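Local coordinates for extracellular solute-binding protein family 1 (PDB 5IXP), which probably binds a small solute outside the cell and hands it to an ABC transporter, as solute-binding proteins of family 1 do, at residues A[172-177]-A[202-207]; A[180-185]-A[195-200]; A[273-278]-A[293-298]. All blocks are in the same frame, centred on the assembly; numbering follows the deposited sequence. Where two conformers were deposited one is given.

Overall arrangement
All three contacts are buried and mainly apolar, contact 1 with a glutamine at its margin, yet they serve different parts of the fold. Contacts 1 and 2 are neighbours, with centres 11 Å apart, and both use helix 195-209. Contact 1 joins it to helix 167-175 through a selenomethionine, an isoleucine and a glutamine, whereas contact 2 lays it on the loop between those two helices through a leucine and a tyrosine. Contact 2 is nested in the chain closed by contact 1, and Arg175 touches Tyr182 and Leu197. Contact 3 stands apart, its centre 33 Å from that of contact 1, and packs a helix end on strand 269-276 through aliphatic carbons of two leucines and a threonine.

Contact 1 of 3, residues A[172-177]-A[202-207]; sequences EAMRNQ and DQIVAA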
loop_
_atom_site.group_PDB
_atom_site.type_symbol
_atom_site.label_atom_id
_atom_site.label_comp_id
_atom_site.label_asym_id
_atom_site.label_seq_id
_atom_site.Cartn_x
_atom_site.Cartn_y
_atom_site.Cartn_z
ATOM N N GLU A 172 5.132 5.099 -8.136
ATOM C CA GLU A 172 4.072 4.819 -7.171
ATOM C C GLU A 172 4.376 5.480 -5.836
ATOM O O GLU A 172 3.495 6.096 -5.221
ATOM C CB GLU A 172 3.904 3.311 -6.993
ATOM C CG GLU A 172 3.401 2.596 -8.239
ATOM C CD GLU A 172 1.942 2.939 -8.538
ATOM O OE1 GLU A 172 1.036 2.327 -7.925
ATOM O OE2 GLU A 172 1.699 3.848 -9.353
ATOM N N ALA A 173 5.628 5.384 -5.387
ATOM C CA ALA A 173 5.999 5.948 -4.093
ATOM C C ALA A 173 5.843 7.462 -4.088
ATOM O O ALA A 173 5.278 8.030 -3.145
ATOM C CB ALA A 173 7.428 5.546 -3.736
HETATM N N MSE A 174 6.300 8.133 -5.141
HETATM C CA MSE A 174 6.239 9.588 -5.183
HETATM C C MSE A 174 4.843 10.119 -5.471
HETATM O O MSE A 174 4.393 11.070 -4.830
HETATM C CB MSE A 174 7.205 10.131 -6.238
HETATM C CG MSE A 174 8.646 9.766 -5.959
HETATM SE SE MSE A 174 9.763 10.541 -7.353
HETATM C CE MSE A 174 9.385 12.427 -6.959
ATOM N N ARG A 175 4.160 9.524 -6.453
ATOM C CA ARG A 175 2.873 10.074 -6.866
ATOM C C ARG A 175 1.872 10.064 -5.725
ATOM O O ARG A 175 1.061 10.990 -5.588
ATOM C CB ARG A 175 2.294 9.297 -8.042
ATOM C CG ARG A 175 1.166 10.081 -8.698
ATOM C CD ARG A 175 0.294 9.209 -9.539
ATOM N NE ARG A 175 -0.592 8.362 -8.747
ATOM C CZ ARG A 175 -0.343 7.091 -8.452
ATOM N NH1 ARG A 175 0.780 6.521 -8.866
ATOM N NH2 ARG A 175 -1.217 6.386 -7.749
ATOM N N ASN A 176 1.900 9.020 -4.903
ATOM C CA ASN A 176 0.896 8.914 -3.856
ATOM C C ASN A 176 1.103 9.915 -2.732
ATOM O O ASN A 176 0.205 10.062 -1.897
ATOM C CB ASN A 176 0.868 7.490 -3.310
ATOM C CG ASN A 176 0.094 6.567 -4.209
ATOM O OD1 ASN A 176 -1.118 6.703 -4.340
ATOM N ND2 ASN A 176 0.785 5.645 -4.858
ATOM N N GLN A 177 2.237 10.615 -2.704
ATOM C CA GLN A 177 2.461 11.672 -1.726
ATOM C C GLN A 177 1.922 13.024 -2.154
ATOM O O GLN A 177 1.772 13.906 -1.301
ATOM C CB GLN A 177 3.949 11.850 -1.450
ATOM C CG GLN A 177 4.600 10.689 -0.774
ATOM C CD GLN A 177 6.064 10.962 -0.530
ATOM O OE1 GLN A 177 6.724 11.604 -1.345
ATOM N NE2 GLN A 177 6.574 10.505 0.597
ATOM N N ASP A 202 9.451 13.994 -14.650
ATOM C CA ASP A 202 10.764 14.437 -15.114
ATOM C C ASP A 202 11.875 13.951 -14.195
ATOM O O ASP A 202 12.943 13.539 -14.664
ATOM C CB ASP A 202 10.812 15.960 -15.231
ATOM C CG ASP A 202 10.028 16.474 -16.417
ATOM O OD1 ASP A 202 9.730 15.679 -17.328
ATOM O OD2 ASP A 202 9.719 17.675 -16.445
ATOM N N GLN A 203 11.642 13.994 -12.880
ATOM C CA GLN A 203 12.692 13.617 -11.939
ATOM C C GLN A 203 12.995 12.121 -12.008
ATOM O O GLN A 203 14.161 11.715 -11.920
ATOM C CB GLN A 203 12.291 14.038 -10.524
ATOM C CG GLN A 203 13.397 13.926 -9.501
ATOM C CD GLN A 203 13.050 14.644 -8.199
ATOM O OE1 GLN A 203 11.878 14.820 -7.870
ATOM N NE2 GLN A 203 14.074 15.075 -7.465
ATOM N N ILE A 204 11.964 11.282 -12.160
ATOM C CA ILE A 204 12.211 9.851 -12.289
ATOM C C ILE A 204 12.851 9.535 -13.632
ATOM O O ILE A 204 13.755 8.696 -13.717
ATOM C CB ILE A 204 10.909 9.058 -12.093
ATOM C CG1 ILE A 204 10.364 9.339 -10.705
ATOM C CG2 ILE A 204 11.152 7.554 -12.274
ATOM C CD1 ILE A 204 9.012 8.713 -10.478
ATOM N N VAL A 205 12.378 10.173 -14.707
ATOM C CA VAL A 205 13.004 9.957 -16.008
ATOM C C VAL A 205 14.481 10.336 -15.955
ATOM O O VAL A 205 15.344 9.605 -16.459
ATOM C CB VAL A 205 12.254 10.733 -17.107
ATOM C CG1 VAL A 205 13.066 10.753 -18.391
ATOM C CG2 VAL A 205 10.881 10.097 -17.352
ATOM N N ALA A 206 14.803 11.461 -15.313
ATOM C CA ALA A 206 16.207 11.845 -15.205
ATOM C C ALA A 206 17.003 10.790 -14.446
ATOM O O ALA A 206 18.147 10.491 -14.803
ATOM C CB ALA A 206 16.333 13.215 -14.538
ATOM N N ALA A 207 16.403 10.196 -13.408
ATOM C CA ALA A 207 17.065 9.112 -12.692
ATOM C C ALA A 207 17.334 7.922 -13.611
ATOM O O ALA A 207 18.414 7.317 -13.549
ATOM C CB ALA A 207 16.220 8.683 -11.488
#
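Met174, a selenomethionine, reaches from helix 167-175 to Ile204 and Gln203 on helix 195-209. Its CB points at the other helix. From there the chain runs straight through CG (chi2 -179°), carrying selenium to the neighbouring helix. SE lies alongside the longer branch of Ile204, 3.6 Å from Ile204 CG1 and 3.7 Å from Ile204 CD1, the two side chains running antiparallel. A bend at chi3 (64°) then turns the methyl CE aside to Gln203, where it stands 3.6 Å from Gln203 OE1. Gln203 lies athwart Met174, and its other amide atom, NE2, bonds to Thr145 OG1 on helix 144-157. Trp144 of that helix also touches Met174, so two other helices pack on its side chain.

On the side of Arg175, helix 167-175 is tied by a salt bridge, Arg175 NH1 to Glu172 OE2 at 2.9 Å, met from above the carboxylate plane; Glu172 OE2 also binds Asn360 ND2. A long, unbranched, flexible side chain suits a gap of 9.3 Å between Met174 CA and Ile204 CA. With no polar bond between the two segments, the contact rests on dispersion, which the sulfur of a natural methionine would probably supply much as the selenium does here, with at most a slight electrostatic pull between CE and the amide oxygen.

Contact 2 of 3, residues A[180-185]-A[195-200]; sequences QAYYSN and ELLKRT
Leu197 sends its CD2 methyl to two neighbours at once, the ring of Tyr182 and the carbonyl oxygen of Ala181. CD2 is 3.8 Å from Tyr182 CE1 and 3.9 Å from Tyr182 CD1, approaching the ring obliquely, while Leu197 CD1 stays slightly further away, 4.2 Å from Tyr182 CE1. The same CD2 lies 3.9 Å from Ala181 O. Leucine suits this place because its forked end can offer one methyl to the loop and turn the other to Arg175 CG. The fork gets there with CG opposite the backbone N (chi1 -163°), and the leucine meets the tyrosine side chain nearly perpendicular to it.

Tyr182 starts away from the helix, but its long ring brings the rim back to it. Ala181 CB rests over one face of that ring, 4.2 Å above the plane and displaced toward the rim; a methyl is small enough to sit there while Arg175 CG packs beside it. This is a long irregular connection between two helices of the solute-binding protein fold: the chain leaving helix 167-175 doubles back against the first turn of helix 195-209, with Ala181 and Leu197 closest, 6.4 Å between their CA atoms.

Further out, Asn194 binds both strips of chain. Its ND2 bonds to Gln180 O and Ala181 O, so the oxygen beside the leucine methyl has a polar partner, and its OD1 makes weak hydrogen bonds to the backbone N of Leu196 and of Leu197 at the helix start. The ring of Tyr182 is positioned from helix 356-371: its OH bonds to Asn360 OD1, and Phe363 meets it with planes about 20° apart. Trp171 of helix 167-175 touches both Tyr182 and Leu197.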
loop_
_atom_site.group_PDB
_atom_site.type_symbol
_atom_site.label_atom_id
_atom_site.label_comp_id
_atom_site.label_asym_id
_atom_site.label_seq_id
_atom_site.Cartn_x
_atom_site.Cartn_y
_atom_site.Cartn_z
ATOM N N GLN A 180 -2.417 16.536 -4.895
ATOM C CA GLN A 180 -3.329 16.076 -5.925
ATOM C C GLN A 180 -2.534 15.383 -7.015
ATOM O O GLN A 180 -1.384 15.732 -7.295
ATOM C CB GLN A 180 -4.166 17.216 -6.517
ATOM C CG GLN A 180 -3.431 18.076 -7.493
ATOM C CD GLN A 180 -4.244 19.273 -7.888
ATOM O OE1 GLN A 180 -5.207 19.632 -7.206
ATOM N NE2 GLN A 180 -3.867 19.907 -8.992
ATOM N N ALA A 181 -3.153 14.373 -7.606
ATOM C CA ALA A 181 -2.513 13.667 -8.702
ATOM C C ALA A 181 -3.376 13.826 -9.942
ATOM O O ALA A 181 -3.118 14.687 -10.784
ATOM C CB ALA A 181 -2.296 12.190 -8.350
ATOM N N TYR A 182 -4.432 13.034 -10.043
ATOM C CA TYR A 182 -5.244 13.052 -11.245
ATOM C C TYR A 182 -6.543 13.826 -11.093
ATOM O O TYR A 182 -7.129 14.219 -12.110
ATOM C CB TYR A 182 -5.546 11.615 -11.676
ATOM C CG TYR A 182 -4.299 10.785 -11.852
ATOM C CD1 TYR A 182 -3.245 11.229 -12.658
ATOM C CD2 TYR A 182 -4.158 9.566 -11.206
ATOM C CE1 TYR A 182 -2.095 10.466 -12.821
ATOM C CE2 TYR A 182 -3.011 8.795 -11.364
ATOM C CZ TYR A 182 -1.984 9.245 -12.169
ATOM O OH TYR A 182 -0.852 8.472 -12.327
ATOM N N TYR A 183 -7.003 14.067 -9.864
ATOM C CA TYR A 183 -8.334 14.607 -9.646
ATOM C C TYR A 183 -8.311 15.800 -8.709
ATOM O O TYR A 183 -7.531 15.854 -7.755
ATOM C CB TYR A 183 -9.277 13.555 -9.060
ATOM C CG TYR A 183 -9.745 12.507 -10.041
ATOM C CD1 TYR A 183 -10.882 12.710 -10.808
ATOM C CD2 TYR A 183 -9.049 11.311 -10.196
ATOM C CE1 TYR A 183 -11.321 11.748 -11.700
ATOM C CE2 TYR A 183 -9.480 10.340 -11.086
ATOM C CZ TYR A 183 -10.619 10.563 -11.834
ATOM O OH TYR A 183 -11.060 9.602 -12.719
ATOM N N SER A 184 -9.196 16.752 -8.989
ATOM C CA SER A 184 -9.592 17.723 -7.986
ATOM C C SER A 184 -10.513 17.063 -6.962
ATOM O O SER A 184 -10.987 15.937 -7.142
ATOM C CB SER A 184 -10.312 18.902 -8.630
ATOM O OG SER A 184 -11.665 18.562 -8.902
ATOM N N ASN A 185 -10.796 17.796 -5.886
ATOM C CA ASN A 185 -11.662 17.259 -4.843
ATOM C C ASN A 185 -13.105 17.071 -5.294
ATOM O O ASN A 185 -13.864 16.381 -4.606
ATOM C CB ASN A 185 -11.608 18.159 -3.613
ATOM C CG ASN A 185 -10.410 17.866 -2.750
ATOM O OD1 ASN A 185 -10.088 16.704 -2.502
ATOM N ND2 ASN A 185 -9.726 18.912 -2.303
ATOM N N GLU A 195 1.268 20.456 -13.018
ATOM C CA GLU A 195 2.698 20.520 -13.311
ATOM C C GLU A 195 3.511 19.702 -12.312
ATOM O O GLU A 195 4.581 19.195 -12.659
ATOM C CB GLU A 195 3.195 21.975 -13.346
ATOM C CG GLU A 195 4.616 22.112 -13.943
ATOM C CD GLU A 195 5.168 23.546 -13.978
ATOM O OE1 GLU A 195 4.400 24.507 -13.734
ATOM O OE2 GLU A 195 6.384 23.709 -14.252
ATOM N N LEU A 196 3.020 19.542 -11.080
ATOM C CA LEU A 196 3.757 18.729 -10.118
ATOM C C LEU A 196 3.833 17.277 -10.565
ATOM O O LEU A 196 4.837 16.598 -10.320
ATOM C CB LEU A 196 3.117 18.822 -8.737
ATOM C CG LEU A 196 4.065 19.386 -7.687
ATOM C CD1 LEU A 196 3.455 19.244 -6.326
ATOM C CD2 LEU A 196 5.417 18.696 -7.747
ATOM N N LEU A 197 2.786 16.790 -11.225
ATOM C CA LEU A 197 2.816 15.452 -11.801
ATOM C C LEU A 197 3.910 15.335 -12.863
ATOM O O LEU A 197 4.681 14.368 -12.876
ATOM C CB LEU A 197 1.445 15.146 -12.390
ATOM C CG LEU A 197 1.032 13.725 -12.707
ATOM C CD1 LEU A 197 0.997 12.883 -11.428
ATOM C CD2 LEU A 197 -0.344 13.778 -13.376
ATOM N N LYS A 198 3.993 16.317 -13.765
ATOM C CA LYS A 198 5.055 16.303 -14.770
ATOM C C LYS A 198 6.428 16.443 -14.118
ATOM O O LYS A 198 7.401 15.828 -14.564
ATOM C CB LYS A 198 4.827 17.409 -15.806
ATOM C CG LYS A 198 5.865 17.464 -16.964
ATOM C CD LYS A 198 6.065 16.088 -17.621
ATOM C CE LYS A 198 6.568 16.179 -19.075
ATOM N NZ LYS A 198 7.903 16.831 -19.240
ATOM N N ARG A 199 6.529 17.233 -13.045
ATOM C CA ARG A 199 7.826 17.360 -12.390
ATOM C C ARG A 199 8.262 16.036 -11.773
ATOM O O ARG A 199 9.452 15.693 -11.806
ATOM C CB ARG A 199 7.795 18.476 -11.345
ATOM C CG ARG A 199 8.059 19.833 -11.974
ATOM C CD ARG A 199 8.372 20.907 -10.958
ATOM N NE ARG A 199 8.426 22.215 -11.596
ATOM C CZ ARG A 199 8.890 23.309 -11.004
ATOM N NH1 ARG A 199 9.345 23.245 -9.759
ATOM N NH2 ARG A 199 8.903 24.466 -11.657
ATOM N N THR A 200 7.313 15.292 -11.196
ATOM C CA THR A 200 7.594 13.950 -10.698
ATOM C C THR A 200 8.085 13.048 -11.820
ATOM O O THR A 200 9.100 12.353 -11.685
ATOM C CB THR A 200 6.331 13.371 -10.059
ATOM O OG1 THR A 200 5.922 14.206 -8.972
ATOM C CG2 THR A 200 6.569 11.954 -9.557
#

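Contact 3 of 3, residues A[273-278]-A[293-298]; sequences SYLTVP and WLTAPE
A helix end packed on a beta sheet brings Leu275 of strand 269-276 against Leu294 and Thr295, where helix 284-294 stops. Leu275 points its side chain at the helix, and its CD1 methyl does most of the work: it lies about equally close to Leu294 CB, Leu294 CD1 and Thr295 CG2, 3.9 Å from each. Leu275 CG adds a looser touch, 4.1 Å from Thr295 CG2. The two leucine side chains are set crosswise, whereas those of Leu275 and Thr295 lie side by side and head in opposing senses.

Threonine fits the helix end because its two branches do different jobs. With chi1 at 58°, OG1 occupies the crowded position between the backbone N and the carbonyl carbon, from which it bonds back to Ala291 O and Ala292 O. The methyl CG2 is thereby turned to the sheet, and the polar branch is satisfied within the helix. Thr295 is the first residue to leave helical torsions, and a backbone bond of 3.1 Å from Ala296 N to Trp293 O closes the last turn. Ala296 then takes the N-cap position of helix 297-307. Pro297 suits the first turn that follows, where a residue needs no N-H for a helical bond.

Thr111 of strand 108-121 touches both Leu275 and Thr295, and Ile58 of strand 58-62 adjoins Leu275, so the leucine is flanked by residues of both adjacent strands. Tyr274 points away from the helix and bonds through OH to Lys95 O. Strand 269-276 lies between 58-62 and 108-121, antiparallel to both, in a strand order typical of the sheet in type II periplasmic-binding proteins, whose returning strand is inserted among those of the first lobe.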
loop_
_atom_site.group_PDB
_atom_site.type_symbol
_atom_site.label_atom_id
_atom_site.label_comp_id
_atom_site.label_asym_id
_atom_site.label_seq_id
_atom_site.Cartn_x
_atom_site.Cartn_y
_atom_site.Cartn_z
ATOM N N SER A 273 -6.217 -2.947 3.759
ATOM C CA SER A 273 -7.578 -3.223 3.322
ATOM C C SER A 273 -8.588 -2.626 4.297
ATOM O O SER A 273 -8.236 -1.936 5.259
ATOM C CB SER A 273 -7.810 -4.732 3.159
ATOM O OG SER A 273 -6.957 -5.266 2.161
ATOM N N TYR A 274 -9.864 -2.891 4.002
ATOM C CA TYR A 274 -11.020 -2.389 4.732
ATOM C C TYR A 274 -12.091 -3.466 4.740
ATOM O O TYR A 274 -12.174 -4.284 3.821
ATOM C CB TYR A 274 -11.635 -1.107 4.088
ATOM C CG TYR A 274 -10.713 0.070 4.139
ATOM C CD1 TYR A 274 -9.739 0.246 3.171
ATOM C CD2 TYR A 274 -10.795 0.987 5.170
ATOM C CE1 TYR A 274 -8.867 1.306 3.226
ATOM C CE2 TYR A 274 -9.920 2.075 5.233
ATOM C CZ TYR A 274 -8.969 2.226 4.258
ATOM O OH TYR A 274 -8.091 3.282 4.307
ATOM N N LEU A 275 -12.902 -3.464 5.787
ATOM C CA LEU A 275 -14.140 -4.232 5.808
ATOM C C LEU A 275 -15.302 -3.292 5.515
ATOM O O LEU A 275 -15.406 -2.218 6.120
ATOM C CB LEU A 275 -14.332 -4.934 7.155
ATOM C CG LEU A 275 -13.157 -5.829 7.596
ATOM C CD1 LEU A 275 -13.523 -6.537 8.899
ATOM C CD2 LEU A 275 -12.798 -6.842 6.520
ATOM N N THR A 276 -16.158 -3.685 4.570
ATOM C CA THR A 276 -17.312 -2.884 4.174
ATOM C C THR A 276 -18.581 -3.707 4.349
ATOM O O THR A 276 -18.539 -4.937 4.417
ATOM C CB THR A 276 -17.221 -2.409 2.714
ATOM O OG1 THR A 276 -17.395 -3.531 1.820
ATOM C CG2 THR A 276 -15.879 -1.721 2.447
ATOM N N VAL A 277 -19.716 -3.017 4.406
ATOM C CA VAL A 277 -21.010 -3.679 4.578
ATOM C C VAL A 277 -21.939 -3.199 3.469
ATOM O O VAL A 277 -22.452 -2.074 3.535
ATOM C CB VAL A 277 -21.613 -3.402 5.966
ATOM C CG1 VAL A 277 -23.029 -4.026 6.076
ATOM C CG2 VAL A 277 -20.675 -3.921 7.088
ATOM N N PRO A 278 -22.181 -4.010 2.442
ATOM C CA PRO A 278 -23.100 -3.597 1.370
ATOM C C PRO A 278 -24.513 -3.394 1.894
ATOM O O PRO A 278 -24.939 -4.032 2.865
ATOM C CB PRO A 278 -23.054 -4.773 0.384
ATOM C CG PRO A 278 -21.829 -5.515 0.707
ATOM C CD PRO A 278 -21.595 -5.333 2.195
ATOM N N TRP A 293 -15.521 -5.072 15.454
ATOM C CA TRP A 293 -14.759 -5.900 16.382
ATOM C C TRP A 293 -13.522 -6.491 15.708
ATOM O O TRP A 293 -12.429 -6.509 16.295
ATOM C CB TRP A 293 -15.651 -7.002 16.953
ATOM C CG TRP A 293 -14.933 -7.881 17.932
ATOM C CD1 TRP A 293 -14.736 -7.635 19.262
ATOM C CD2 TRP A 293 -14.313 -9.141 17.661
ATOM N NE1 TRP A 293 -14.033 -8.666 19.836
ATOM C CE2 TRP A 293 -13.759 -9.604 18.872
ATOM C CE3 TRP A 293 -14.174 -9.927 16.510
ATOM C CZ2 TRP A 293 -13.072 -10.812 18.967
ATOM C CZ3 TRP A 293 -13.506 -11.134 16.608
ATOM C CH2 TRP A 293 -12.962 -11.566 17.832
ATOM N N LEU A 294 -13.670 -6.977 14.474
ATOM C CA LEU A 294 -12.532 -7.551 13.767
ATOM C C LEU A 294 -11.418 -6.532 13.557
ATOM O O LEU A 294 -10.254 -6.917 13.404
ATOM C CB LEU A 294 -12.978 -8.119 12.409
ATOM C CG LEU A 294 -13.816 -9.407 12.438
ATOM C CD1 LEU A 294 -14.454 -9.632 11.067
ATOM C CD2 LEU A 294 -12.979 -10.631 12.850
ATOM N N THR A 295 -11.748 -5.240 13.510
ATOM C CA THR A 295 -10.745 -4.208 13.268
ATOM C C THR A 295 -10.358 -3.447 14.533
ATOM O O THR A 295 -9.608 -2.467 14.445
ATOM C CB THR A 295 -11.231 -3.228 12.193
ATOM O OG1 THR A 295 -12.475 -2.632 12.601
ATOM C CG2 THR A 295 -11.420 -3.965 10.861
ATOM N N ALA A 296 -10.835 -3.885 15.703
ATOM C CA ALA A 296 -10.457 -3.268 16.967
ATOM C C ALA A 296 -8.990 -3.561 17.297
ATOM O O ALA A 296 -8.420 -4.553 16.828
ATOM C CB ALA A 296 -11.365 -3.771 18.095
ATOM N N PRO A 297 -8.357 -2.708 18.118
ATOM C CA PRO A 297 -6.929 -2.907 18.426
ATOM C C PRO A 297 -6.577 -4.293 18.943
ATOM O O PRO A 297 -5.565 -4.852 18.501
ATOM C CB PRO A 297 -6.642 -1.833 19.489
ATOM C CG PRO A 297 -7.695 -0.802 19.304
ATOM C CD PRO A 297 -8.889 -1.455 18.686
ATOM N N GLU A 298 -7.369 -4.864 19.861
ATOM C CA GLU A 298 -7.031 -6.183 20.391
ATOM C C GLU A 298 -7.008 -7.228 19.282
ATOM O O GLU A 298 -6.162 -8.130 19.288
ATOM C CB GLU A 298 -8.007 -6.592 21.504
ATOM C CG GLU A 298 -7.855 -5.784 22.797
ATOM C CD GLU A 298 -8.522 -6.434 24.012
ATOM O OE1 GLU A 298 -9.427 -7.283 23.839
ATOM O OE2 GLU A 298 -8.138 -6.092 25.152
#